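Local coordinates for Cbs-cp12 (Microcystis aeruginosa PCC 7806, PDB 5NMU), which probably takes part in redox regulation of photosynthesis, as a hexameric fusion of paired CBS domains with a CP12 domain, at residues A[31-41]-A[51-59]; A[138-149]-A[166-177]. All coordinates share one frame; numbering follows the deposited sequence.

Contact 1: A[31-41]-A[51-59]; sequences MKEKKLRGLIV and GIVTETDIV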
loop_
_atom_site.group_PDB
_atom_site.type_symbol
_atom_site.label_atom_id
_atom_site.label_comp_id
_atom_site.label_asym_id
_atom_site.label_seq_id
_atom_site.Cartn_x
_atom_site.Cartn_y
_atom_site.Cartn_z
ATOM N N MET A 31 16.383 20.855 13.196
ATOM C CA MET A 31 16.889 19.565 12.754
ATOM C C MET A 31 18.281 19.651 12.177
ATOM O O MET A 31 19.085 18.771 12.417
ATOM C CB MET A 31 15.916 18.903 11.794
ATOM C CG MET A 31 14.638 18.459 12.503
ATOM S SD MET A 31 13.277 18.208 11.390
ATOM C CE MET A 31 13.259 16.419 11.277
ATOM N N LYS A 32 18.559 20.693 11.397
ATOM C CA LYS A 32 19.905 20.894 10.870
ATOM C C LYS A 32 20.950 21.200 11.953
ATOM O O LYS A 32 22.057 20.677 11.937
ATOM C CB LYS A 32 19.933 22.056 9.904
ATOM C CG LYS A 32 19.114 21.801 8.677
ATOM C CD LYS A 32 19.104 23.051 7.820
ATOM C CE LYS A 32 20.505 23.374 7.325
ATOM N NZ LYS A 32 20.372 24.137 6.080
ATOM N N GLU A 33 20.602 22.085 12.855
ATOM C CA GLU A 33 21.471 22.461 13.946
ATOM C C GLU A 33 21.941 21.267 14.792
ATOM O O GLU A 33 23.094 21.205 15.192
ATOM C CB GLU A 33 20.684 23.428 14.818
ATOM C CG GLU A 33 21.322 23.926 16.105
ATOM C CD GLU A 33 20.311 24.715 16.926
ATOM O OE1 GLU A 33 19.516 25.486 16.288
ATOM O OE2 GLU A 33 20.305 24.542 18.182
ATOM N N LYS A 34 21.055 20.314 15.069
ATOM C CA LYS A 34 21.453 19.142 15.832
ATOM C C LYS A 34 21.524 17.820 15.026
ATOM O O LYS A 34 21.685 16.775 15.608
ATOM C CB LYS A 34 20.521 19.025 17.034
ATOM C CG LYS A 34 20.471 20.278 17.914
ATOM C CD LYS A 34 19.912 19.952 19.301
ATOM C CE LYS A 34 19.713 21.187 20.185
ATOM N NZ LYS A 34 18.292 21.652 20.132
ATOM N N LYS A 35 21.423 17.861 13.707
ATOM C CA LYS A 35 21.440 16.632 12.880
ATOM C C LYS A 35 20.392 15.594 13.342
ATOM O O LYS A 35 20.684 14.441 13.597
ATOM C CB LYS A 35 22.871 16.058 12.787
ATOM C CG LYS A 35 23.912 17.038 12.218
ATOM C CD LYS A 35 23.454 17.699 10.918
ATOM C CE LYS A 35 24.379 18.781 10.399
ATOM N NZ LYS A 35 25.498 18.138 9.674
ATOM N N LEU A 36 19.153 16.051 13.437
ATOM C CA LEU A 36 18.018 15.231 13.897
ATOM C C LEU A 36 17.182 14.824 12.730
ATOM O O LEU A 36 16.893 15.629 11.879
ATOM C CB LEU A 36 17.158 16.042 14.843
ATOM C CG LEU A 36 18.000 16.590 16.026
ATOM C CD1 LEU A 36 17.179 17.590 16.821
ATOM C CD2 LEU A 36 18.503 15.479 16.901
ATOM N N ARG A 37 16.802 13.568 12.694
ATOM C CA ARG A 37 15.948 13.060 11.663
ATOM C C ARG A 37 14.473 12.923 12.088
ATOM O O ARG A 37 13.597 12.601 11.226
ATOM C CB ARG A 37 16.510 11.738 11.173
ATOM C CG ARG A 37 17.821 11.968 10.446
ATOM C CD ARG A 37 18.444 10.650 10.020
ATOM N NE ARG A 37 19.752 10.880 9.411
ATOM C CZ ARG A 37 20.850 11.236 10.090
ATOM N NH1 ARG A 37 20.826 11.378 11.405
ATOM N NH2 ARG A 37 21.987 11.432 9.451
ATOM N N GLY A 38 14.196 13.208 13.372
ATOM C CA GLY A 38 12.843 13.257 13.897
ATOM C C GLY A 38 12.763 14.214 15.067
ATOM O O GLY A 38 13.711 14.323 15.818
ATOM N N LEU A 39 11.674 14.967 15.158
ATOM C CA LEU A 39 11.375 15.785 16.314
ATOM C C LEU A 39 10.063 15.327 16.903
ATOM O O LEU A 39 9.067 15.081 16.192
ATOM C CB LEU A 39 11.179 17.249 15.939
ATOM C CG LEU A 39 12.312 17.987 15.366
ATOM C CD1 LEU A 39 11.805 19.356 14.846
ATOM C CD2 LEU A 39 13.398 18.127 16.430
ATOM N N ILE A 40 10.037 15.266 18.228
ATOM C CA ILE A 40 8.824 14.870 18.914
ATOM C C ILE A 40 7.980 16.123 19.142
ATOM O O ILE A 40 8.488 17.174 19.558
ATOM C CB ILE A 40 9.152 14.214 20.251
ATOM C CG1 ILE A 40 10.076 13.018 20.082
ATOM C CG2 ILE A 40 7.869 13.882 20.975
ATOM C CD1 ILE A 40 9.621 12.009 19.068
ATOM N N VAL A 41 6.688 16.012 18.894
ATOM C CA VAL A 41 5.779 17.124 19.076
ATOM C C VAL A 41 5.204 17.119 20.517
ATOM O O VAL A 41 4.590 16.112 20.990
ATOM C CB VAL A 41 4.633 17.044 18.096
ATOM C CG1 VAL A 41 3.555 18.091 18.429
ATOM C CG2 VAL A 41 5.165 17.213 16.655
ATOM N N GLY A 51 3.344 13.431 19.428
ATOM C CA GLY A 51 3.347 13.396 17.972
ATOM C C GLY A 51 4.779 13.362 17.528
ATOM O O GLY A 51 5.678 13.488 18.363
ATOM N N ILE A 52 4.981 13.166 16.239
ATOM C CA ILE A 52 6.302 13.116 15.650
ATOM C C ILE A 52 6.234 13.712 14.239
ATOM O O ILE A 52 5.256 13.532 13.519
ATOM C CB ILE A 52 6.891 11.669 15.630
ATOM C CG1 ILE A 52 8.402 11.684 15.222
ATOM C CG2 ILE A 52 6.072 10.753 14.704
ATOM C CD1 ILE A 52 9.113 10.390 15.563
ATOM N N VAL A 53 7.297 14.423 13.883
ATOM C CA VAL A 53 7.552 14.890 12.530
ATOM C C VAL A 53 8.980 14.449 12.157
ATOM O O VAL A 53 9.938 14.588 12.977
ATOM C CB VAL A 53 7.279 16.409 12.391
ATOM C CG1 VAL A 53 8.133 17.273 13.276
ATOM C CG2 VAL A 53 7.460 16.825 10.954
ATOM N N THR A 54 9.083 13.853 10.971
ATOM C CA THR A 54 10.314 13.202 10.508
ATOM C C THR A 54 10.857 13.838 9.287
ATOM O O THR A 54 10.137 14.577 8.593
ATOM C CB THR A 54 10.100 11.732 10.129
ATOM O OG1 THR A 54 9.325 11.620 8.921
ATOM C CG2 THR A 54 9.429 10.971 11.291
ATOM N N GLU A 55 12.122 13.539 9.007
ATOM C CA GLU A 55 12.741 13.930 7.729
ATOM C C GLU A 55 11.917 13.582 6.487
ATOM O O GLU A 55 11.901 14.354 5.513
ATOM C CB GLU A 55 14.149 13.361 7.602
ATOM C CG GLU A 55 14.223 11.833 7.598
ATOM C CD GLU A 55 15.630 11.322 7.434
ATOM O OE1 GLU A 55 16.518 12.153 7.376
ATOM O OE2 GLU A 55 15.852 10.075 7.386
ATOM N N THR A 56 11.294 12.408 6.510
ATOM C CA THR A 56 10.523 11.874 5.412
ATOM C C THR A 56 9.229 12.669 5.302
ATOM O O THR A 56 8.810 12.957 4.174
ATOM C CB THR A 56 10.304 10.316 5.590
ATOM O OG1 THR A 56 11.582 9.637 5.641
ATOM C CG2 THR A 56 9.620 9.742 4.485
ATOM N N ASP A 57 8.617 13.091 6.419
ATOM C CA ASP A 57 7.437 13.956 6.318
ATOM C C ASP A 57 7.804 15.258 5.580
ATOM O O ASP A 57 7.025 15.759 4.737
ATOM C CB ASP A 57 6.853 14.372 7.697
ATOM C CG ASP A 57 6.335 13.180 8.529
ATOM O OD1 ASP A 57 5.625 12.341 7.936
ATOM O OD2 ASP A 57 6.618 13.107 9.754
ATOM N N ILE A 58 8.929 15.839 6.007
ATOM C CA ILE A 58 9.366 17.098 5.498
ATOM C C ILE A 58 9.703 17.022 3.989
ATOM O O ILE A 58 9.205 17.806 3.216
ATOM C CB ILE A 58 10.496 17.700 6.332
ATOM C CG1 ILE A 58 9.947 18.086 7.707
ATOM C CG2 ILE A 58 11.045 18.958 5.662
ATOM C CD1 ILE A 58 11.003 18.296 8.762
ATOM N N VAL A 59 10.504 16.044 3.604
ATOM C CA VAL A 59 10.869 15.855 2.212
ATOM C C VAL A 59 9.679 15.471 1.316
ATOM O O VAL A 59 9.516 16.041 0.193
ATOM C CB VAL A 59 12.007 14.810 2.130
ATOM C CG1 VAL A 59 12.299 14.441 0.682
ATOM C CG2 VAL A 59 13.243 15.342 2.832
#
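R37 and E55 run alongside each other where the hairpin passes into the helix. The carboxylate rests against the aliphatic part of the arginine, with E55 OE1 3.3 Å from R37 CG. The guanidinium and carboxylate planes stand 81° apart. R37 NE is 4.0 Å from E55 OE1, too far for a salt bridge. Both atoms bond instead to OG of S121 of the second subunit. E55 CG sits between its own N and carbonyl carbon (chi1 62°), which lays the chain along R37. With an alanine here, S121 would probably lose one of its two partners and the R37 chain would be freer to turn.

The backbones also join next to this pair. E55 N donates to R37 O at 2.8 Å. In the antiparallel hairpin L39 N donates to V53 O at 2.8 Å, and V53 N returns a bond to L39 O. V41 N donates to G51 O, and the bond back from G51 N to V41 O is weak. I40 CD1 touches I52 CD1 at 3.9 Å on one face. L39 and V53 pack on the other. M31 and I58 meet tip to tip, and M31 SD lies 3.5 Å from I58 CD1.

Further out, T54 and D57 form a capping box at the start of helix 55-63. D57 N donates to T54 OG1 at 3.0 Å, and T54 N donates to D57 OD2. K35 is the C-prime residue of a Schellman motif, with L36 N bonded to M31 O. I40 also packs on P107, L114 and I117 of the second CBS motif.

The chemistry is thus divided. Backbone bonds and apolar side chains hold the hairpin within the CBS fold, while the polar pair at its end bonds to S121 of the second subunit.

Contact 2: A[138-149]-A[166-177]; sequences IEDEIEAAREDA and AWDVVEELQAEA
A145 O and A166 O are bridged by one water, which donates to both, at 2.7 Å to A145 O and 2.8 Å to A166 O. No direct hydrogen bond crosses between the helices, so side-chain packing does the rest.

Next to the water, A149 CB sits over the face of the W167 indole, 3.5 Å from the centroid of the five-membered ring. This is a CH-pi contact. The six-membered side of the indole meets R146: W167 CZ3 lies over one face of the guanidinium, 3.8 Å from R146 NH1, and the two planes are 70° apart. A bend at chi3 (67°) turns the arginine back toward the second helix. R146 also crosses V170 at about a right angle, its CG 3.7 Å from V170 CG1.

A145 CB fits among V169, V170 and L173. I142 and L173 pass alongside each other, running opposite ways, with I142 CG1 3.7 Å from L173 CB. I142 CG2 also meets Q174 NE2 at 3.6 Å. I138 CD1 reaches L173 O near the far end. There E141 and E176 both form salt bridges with R135, which probably eases the repulsion between the two carboxylates.

The helices run antiparallel at 162°, with axes 8.4 Å apart. The small side chains of A145, A149 and A166 probably allow this close approach. The arrangement is a helical hairpin of the CP12 domain, whose C153-C163 disulfide lies beyond the W167 end.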
loop_
_atom_site.group_PDB
_atom_site.type_symbol
_atom_site.label_atom_id
_atom_site.label_comp_id
_atom_site.label_asym_id
_atom_site.label_seq_id
_atom_site.Cartn_x
_atom_site.Cartn_y
_atom_site.Cartn_z
ATOM N N ILE A 138 9.466 -17.404 19.859
ATOM C CA ILE A 138 9.986 -18.761 19.975
ATOM C C ILE A 138 9.422 -19.484 21.180
ATOM O O ILE A 138 9.263 -20.716 21.130
ATOM C CB ILE A 138 11.520 -18.808 19.969
ATOM C CG1 ILE A 138 11.975 -20.240 19.644
ATOM C CG2 ILE A 138 12.130 -18.237 21.271
ATOM C CD1 ILE A 138 13.464 -20.470 19.635
ATOM N N GLU A 139 9.060 -18.752 22.236
ATOM C CA GLU A 139 8.381 -19.368 23.392
ATOM C C GLU A 139 6.959 -19.874 23.083
ATOM O O GLU A 139 6.540 -20.876 23.661
ATOM C CB GLU A 139 8.388 -18.469 24.651
ATOM C CG GLU A 139 9.765 -18.311 25.312
ATOM C CD GLU A 139 10.445 -19.647 25.800
ATOM O OE1 GLU A 139 9.772 -20.562 26.344
ATOM O OE2 GLU A 139 11.694 -19.780 25.670
ATOM N N ASP A 140 6.231 -19.178 22.206
ATOM C CA ASP A 140 4.930 -19.645 21.748
ATOM C C ASP A 140 5.137 -20.922 20.908
ATOM O O ASP A 140 4.364 -21.879 21.061
ATOM C CB ASP A 140 4.172 -18.562 20.967
ATOM C CG ASP A 140 3.922 -17.288 21.797
ATOM O OD1 ASP A 140 3.512 -17.348 22.956
ATOM O OD2 ASP A 140 4.179 -16.188 21.304
ATOM N N GLU A 141 6.190 -20.967 20.084
ATOM C CA GLU A 141 6.475 -22.155 19.269
ATOM C C GLU A 141 6.797 -23.392 20.107
ATOM O O GLU A 141 6.398 -24.465 19.754
ATOM C CB GLU A 141 7.669 -21.988 18.324
ATOM C CG GLU A 141 7.561 -20.916 17.269
ATOM C CD GLU A 141 8.698 -20.982 16.258
ATOM O OE1 GLU A 141 8.997 -22.066 15.739
ATOM O OE2 GLU A 141 9.249 -19.923 15.949
ATOM N N ILE A 142 7.605 -23.197 21.147
ATOM C CA ILE A 142 7.971 -24.220 22.118
ATOM C C ILE A 142 6.691 -24.721 22.816
ATOM O O ILE A 142 6.427 -25.928 22.864
ATOM C CB ILE A 142 9.029 -23.681 23.143
ATOM C CG1 ILE A 142 10.374 -23.404 22.462
ATOM C CG2 ILE A 142 9.240 -24.641 24.310
ATOM C CD1 ILE A 142 11.389 -22.740 23.371
ATOM N N GLU A 143 5.897 -23.789 23.331
ATOM C CA GLU A 143 4.702 -24.166 24.038
ATOM C C GLU A 143 3.782 -24.947 23.060
ATOM O O GLU A 143 3.308 -26.032 23.401
ATOM C CB GLU A 143 4.048 -22.950 24.705
ATOM C CG GLU A 143 2.844 -23.274 25.613
ATOM C CD GLU A 143 2.301 -22.036 26.388
ATOM O OE1 GLU A 143 1.507 -22.248 27.357
ATOM O OE2 GLU A 143 2.630 -20.859 26.024
ATOM N N ALA A 144 3.580 -24.447 21.844
ATOM C CA ALA A 144 2.772 -25.203 20.871
ATOM C C ALA A 144 3.325 -26.598 20.532
ATOM O O ALA A 144 2.571 -27.583 20.368
ATOM C CB ALA A 144 2.513 -24.378 19.564
ATOM N N ALA A 145 4.630 -26.672 20.412
ATOM C CA ALA A 145 5.249 -27.896 20.020
ATOM C C ALA A 145 5.183 -28.964 21.157
ATOM O O ALA A 145 5.109 -30.170 20.896
ATOM C CB ALA A 145 6.674 -27.630 19.626
ATOM N N ARG A 146 5.204 -28.496 22.394
ATOM C CA ARG A 146 5.012 -29.352 23.554
ATOM C C ARG A 146 3.582 -29.919 23.629
ATOM O O ARG A 146 3.404 -31.143 23.876
ATOM C CB ARG A 146 5.365 -28.619 24.861
ATOM C CG ARG A 146 6.864 -28.312 25.045
ATOM C CD ARG A 146 7.144 -27.473 26.293
ATOM N NE ARG A 146 6.823 -28.329 27.395
ATOM C CZ ARG A 146 7.673 -29.188 27.984
ATOM N NH1 ARG A 146 8.963 -29.270 27.634
ATOM N NH2 ARG A 146 7.215 -29.961 28.943
ATOM N N GLU A 147 2.576 -29.074 23.387
ATOM C CA GLU A 147 1.208 -29.582 23.235
ATOM C C GLU A 147 1.087 -30.590 22.118
ATOM O O GLU A 147 0.440 -31.592 22.311
ATOM C CB GLU A 147 0.184 -28.477 23.027
ATOM C CG GLU A 147 0.041 -27.604 24.250
ATOM C CD GLU A 147 -1.052 -26.566 24.122
ATOM O OE1 GLU A 147 -1.934 -26.724 23.264
ATOM O OE2 GLU A 147 -1.005 -25.570 24.872
ATOM N N ASP A 148 1.702 -30.338 20.959
ATOM C CA ASP A 148 1.682 -31.331 19.858
ATOM C C ASP A 148 2.302 -32.623 20.293
ATOM O O ASP A 148 1.800 -33.684 19.942
ATOM C CB ASP A 148 2.452 -30.889 18.623
ATOM C CG ASP A 148 1.786 -29.722 17.874
ATOM O OD1 ASP A 148 0.577 -29.502 17.992
ATOM O OD2 ASP A 148 2.501 -28.961 17.181
ATOM N N ALA A 149 3.424 -32.540 21.016
ATOM C CA ALA A 149 4.149 -33.742 21.389
ATOM C C ALA A 149 3.313 -34.566 22.357
ATOM O O ALA A 149 3.205 -35.795 22.224
ATOM C CB ALA A 149 5.484 -33.398 22.032
ATOM N N ALA A 166 8.228 -35.841 17.629
ATOM C CA ALA A 166 7.600 -34.631 18.134
ATOM C C ALA A 166 8.316 -33.984 19.314
ATOM O O ALA A 166 8.424 -32.760 19.366
ATOM C CB ALA A 166 6.132 -34.838 18.417
ATOM N N TRP A 167 8.824 -34.773 20.268
ATOM C CA TRP A 167 9.693 -34.173 21.278
ATOM C C TRP A 167 11.014 -33.649 20.727
ATOM O O TRP A 167 11.595 -32.708 21.305
ATOM C CB TRP A 167 9.925 -35.109 22.447
ATOM C CG TRP A 167 8.733 -35.219 23.270
ATOM C CD1 TRP A 167 7.867 -36.250 23.314
ATOM C CD2 TRP A 167 8.241 -34.230 24.150
ATOM N NE1 TRP A 167 6.873 -35.992 24.220
ATOM C CE2 TRP A 167 7.076 -34.738 24.739
ATOM C CE3 TRP A 167 8.697 -32.951 24.532
ATOM C CZ2 TRP A 167 6.359 -34.031 25.688
ATOM C CZ3 TRP A 167 7.961 -32.232 25.485
ATOM C CH2 TRP A 167 6.819 -32.775 26.046
ATOM N N ASP A 168 11.518 -34.235 19.644
ATOM C CA ASP A 168 12.717 -33.664 19.007
ATOM C C ASP A 168 12.487 -32.246 18.421
ATOM O O ASP A 168 13.374 -31.403 18.470
ATOM C CB ASP A 168 13.333 -34.598 17.964
ATOM C CG ASP A 168 14.172 -35.769 18.598
ATOM O OD1 ASP A 168 14.761 -35.715 19.738
ATOM O OD2 ASP A 168 14.243 -36.779 17.883
ATOM N N VAL A 169 11.292 -31.974 17.919
ATOM C CA VAL A 169 10.908 -30.574 17.538
ATOM C C VAL A 169 11.041 -29.677 18.774
ATOM O O VAL A 169 11.685 -28.637 18.705
ATOM C CB VAL A 169 9.481 -30.489 16.952
ATOM C CG1 VAL A 169 9.110 -29.033 16.576
ATOM C CG2 VAL A 169 9.347 -31.409 15.736
ATOM N N VAL A 170 10.526 -30.115 19.939
ATOM C CA VAL A 170 10.647 -29.287 21.166
ATOM C C VAL A 170 12.111 -29.037 21.569
ATOM O O VAL A 170 12.526 -27.893 21.879
ATOM C CB VAL A 170 9.892 -29.895 22.372
ATOM C CG1 VAL A 170 10.155 -29.109 23.651
ATOM C CG2 VAL A 170 8.406 -29.983 22.046
ATOM N N GLU A 171 12.868 -30.121 21.565
ATOM C CA GLU A 171 14.259 -30.095 21.961
ATOM C C GLU A 171 15.051 -29.055 21.117
ATOM O O GLU A 171 15.749 -28.205 21.668
ATOM C CB GLU A 171 14.860 -31.537 21.916
ATOM C CG GLU A 171 16.314 -31.626 21.402
ATOM C CD GLU A 171 17.074 -32.926 21.775
ATOM O OE1 GLU A 171 18.059 -32.770 22.532
ATOM O OE2 GLU A 171 16.718 -34.063 21.297
ATOM N N GLU A 172 14.936 -29.151 19.798
ATOM C CA GLU A 172 15.620 -28.237 18.876
ATOM C C GLU A 172 15.242 -26.801 19.154
ATOM O O GLU A 172 16.125 -25.954 19.305
ATOM C CB GLU A 172 15.336 -28.617 17.407
ATOM C CG GLU A 172 15.959 -29.972 16.986
ATOM C CD GLU A 172 17.487 -29.948 17.065
ATOM O OE1 GLU A 172 18.078 -29.093 16.353
ATOM O OE2 GLU A 172 18.099 -30.739 17.857
ATOM N N LEU A 173 13.938 -26.533 19.290
ATOM C CA LEU A 173 13.473 -25.179 19.610
ATOM C C LEU A 173 14.042 -24.738 20.965
ATOM O O LEU A 173 14.461 -23.600 21.080
ATOM C CB LEU A 173 11.947 -25.042 19.590
ATOM C CG LEU A 173 11.235 -25.295 18.238
ATOM C CD1 LEU A 173 9.753 -25.504 18.449
ATOM C CD2 LEU A 173 11.434 -24.163 17.229
ATOM N N GLN A 174 14.096 -25.639 21.960
ATOM C CA GLN A 174 14.642 -25.294 23.291
ATOM C C GLN A 174 16.162 -25.004 23.286
ATOM O O GLN A 174 16.607 -24.117 24.013
ATOM C CB GLN A 174 14.271 -26.354 24.365
ATOM C CG GLN A 174 13.045 -25.986 25.236
ATOM C CD GLN A 174 12.281 -27.170 25.851
ATOM O OE1 GLN A 174 12.714 -28.341 25.801
ATOM N NE2 GLN A 174 11.122 -26.864 26.445
ATOM N N ALA A 175 16.931 -25.721 22.458
ATOM C CA ALA A 175 18.391 -25.515 22.325
ATOM C C ALA A 175 18.695 -24.130 21.815
ATOM O O ALA A 175 19.571 -23.423 22.336
ATOM C CB ALA A 175 18.985 -26.550 21.374
ATOM N N GLU A 176 17.931 -23.752 20.801
ATOM C CA GLU A 176 18.038 -22.455 20.164
ATOM C C GLU A 176 17.759 -21.310 21.168
ATOM O O GLU A 176 18.591 -20.413 21.323
ATOM C CB GLU A 176 17.069 -22.405 18.977
ATOM C CG GLU A 176 17.401 -21.358 17.925
ATOM C CD GLU A 176 16.335 -21.263 16.846
ATOM O OE1 GLU A 176 15.554 -22.237 16.662
ATOM O OE2 GLU A 176 16.278 -20.197 16.194
ATOM N N ALA A 177 16.628 -21.380 21.881
ATOM C CA ALA A 177 16.249 -20.346 22.872
ATOM C C ALA A 177 17.243 -20.090 23.991
ATOM O O ALA A 177 17.391 -18.952 24.389
ATOM C CB ALA A 177 14.922 -20.659 23.514
HETATM O O HOH W 1 6.129 -31.262 18.707
#

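Contact 1 is buried in a CBS motif, and contact 2 is a partly buried pairing in the CP12 region. They share no helix or strand. Their centres are 44 Å apart, on opposite sides of the chain's centre, and their nearest atoms are about 28 Å apart. Backbone hydrogen bonds knit contact 1 together, whereas contact 2 relies on side chains and a single water. Both also border other copies of the protein. Contact 1 faces the second subunit. In contact 2 D140, E143 and D148, which take no part in the pairing, form salt bridges with arginines of the third subunit. Each region thus has its own place in the hexamer.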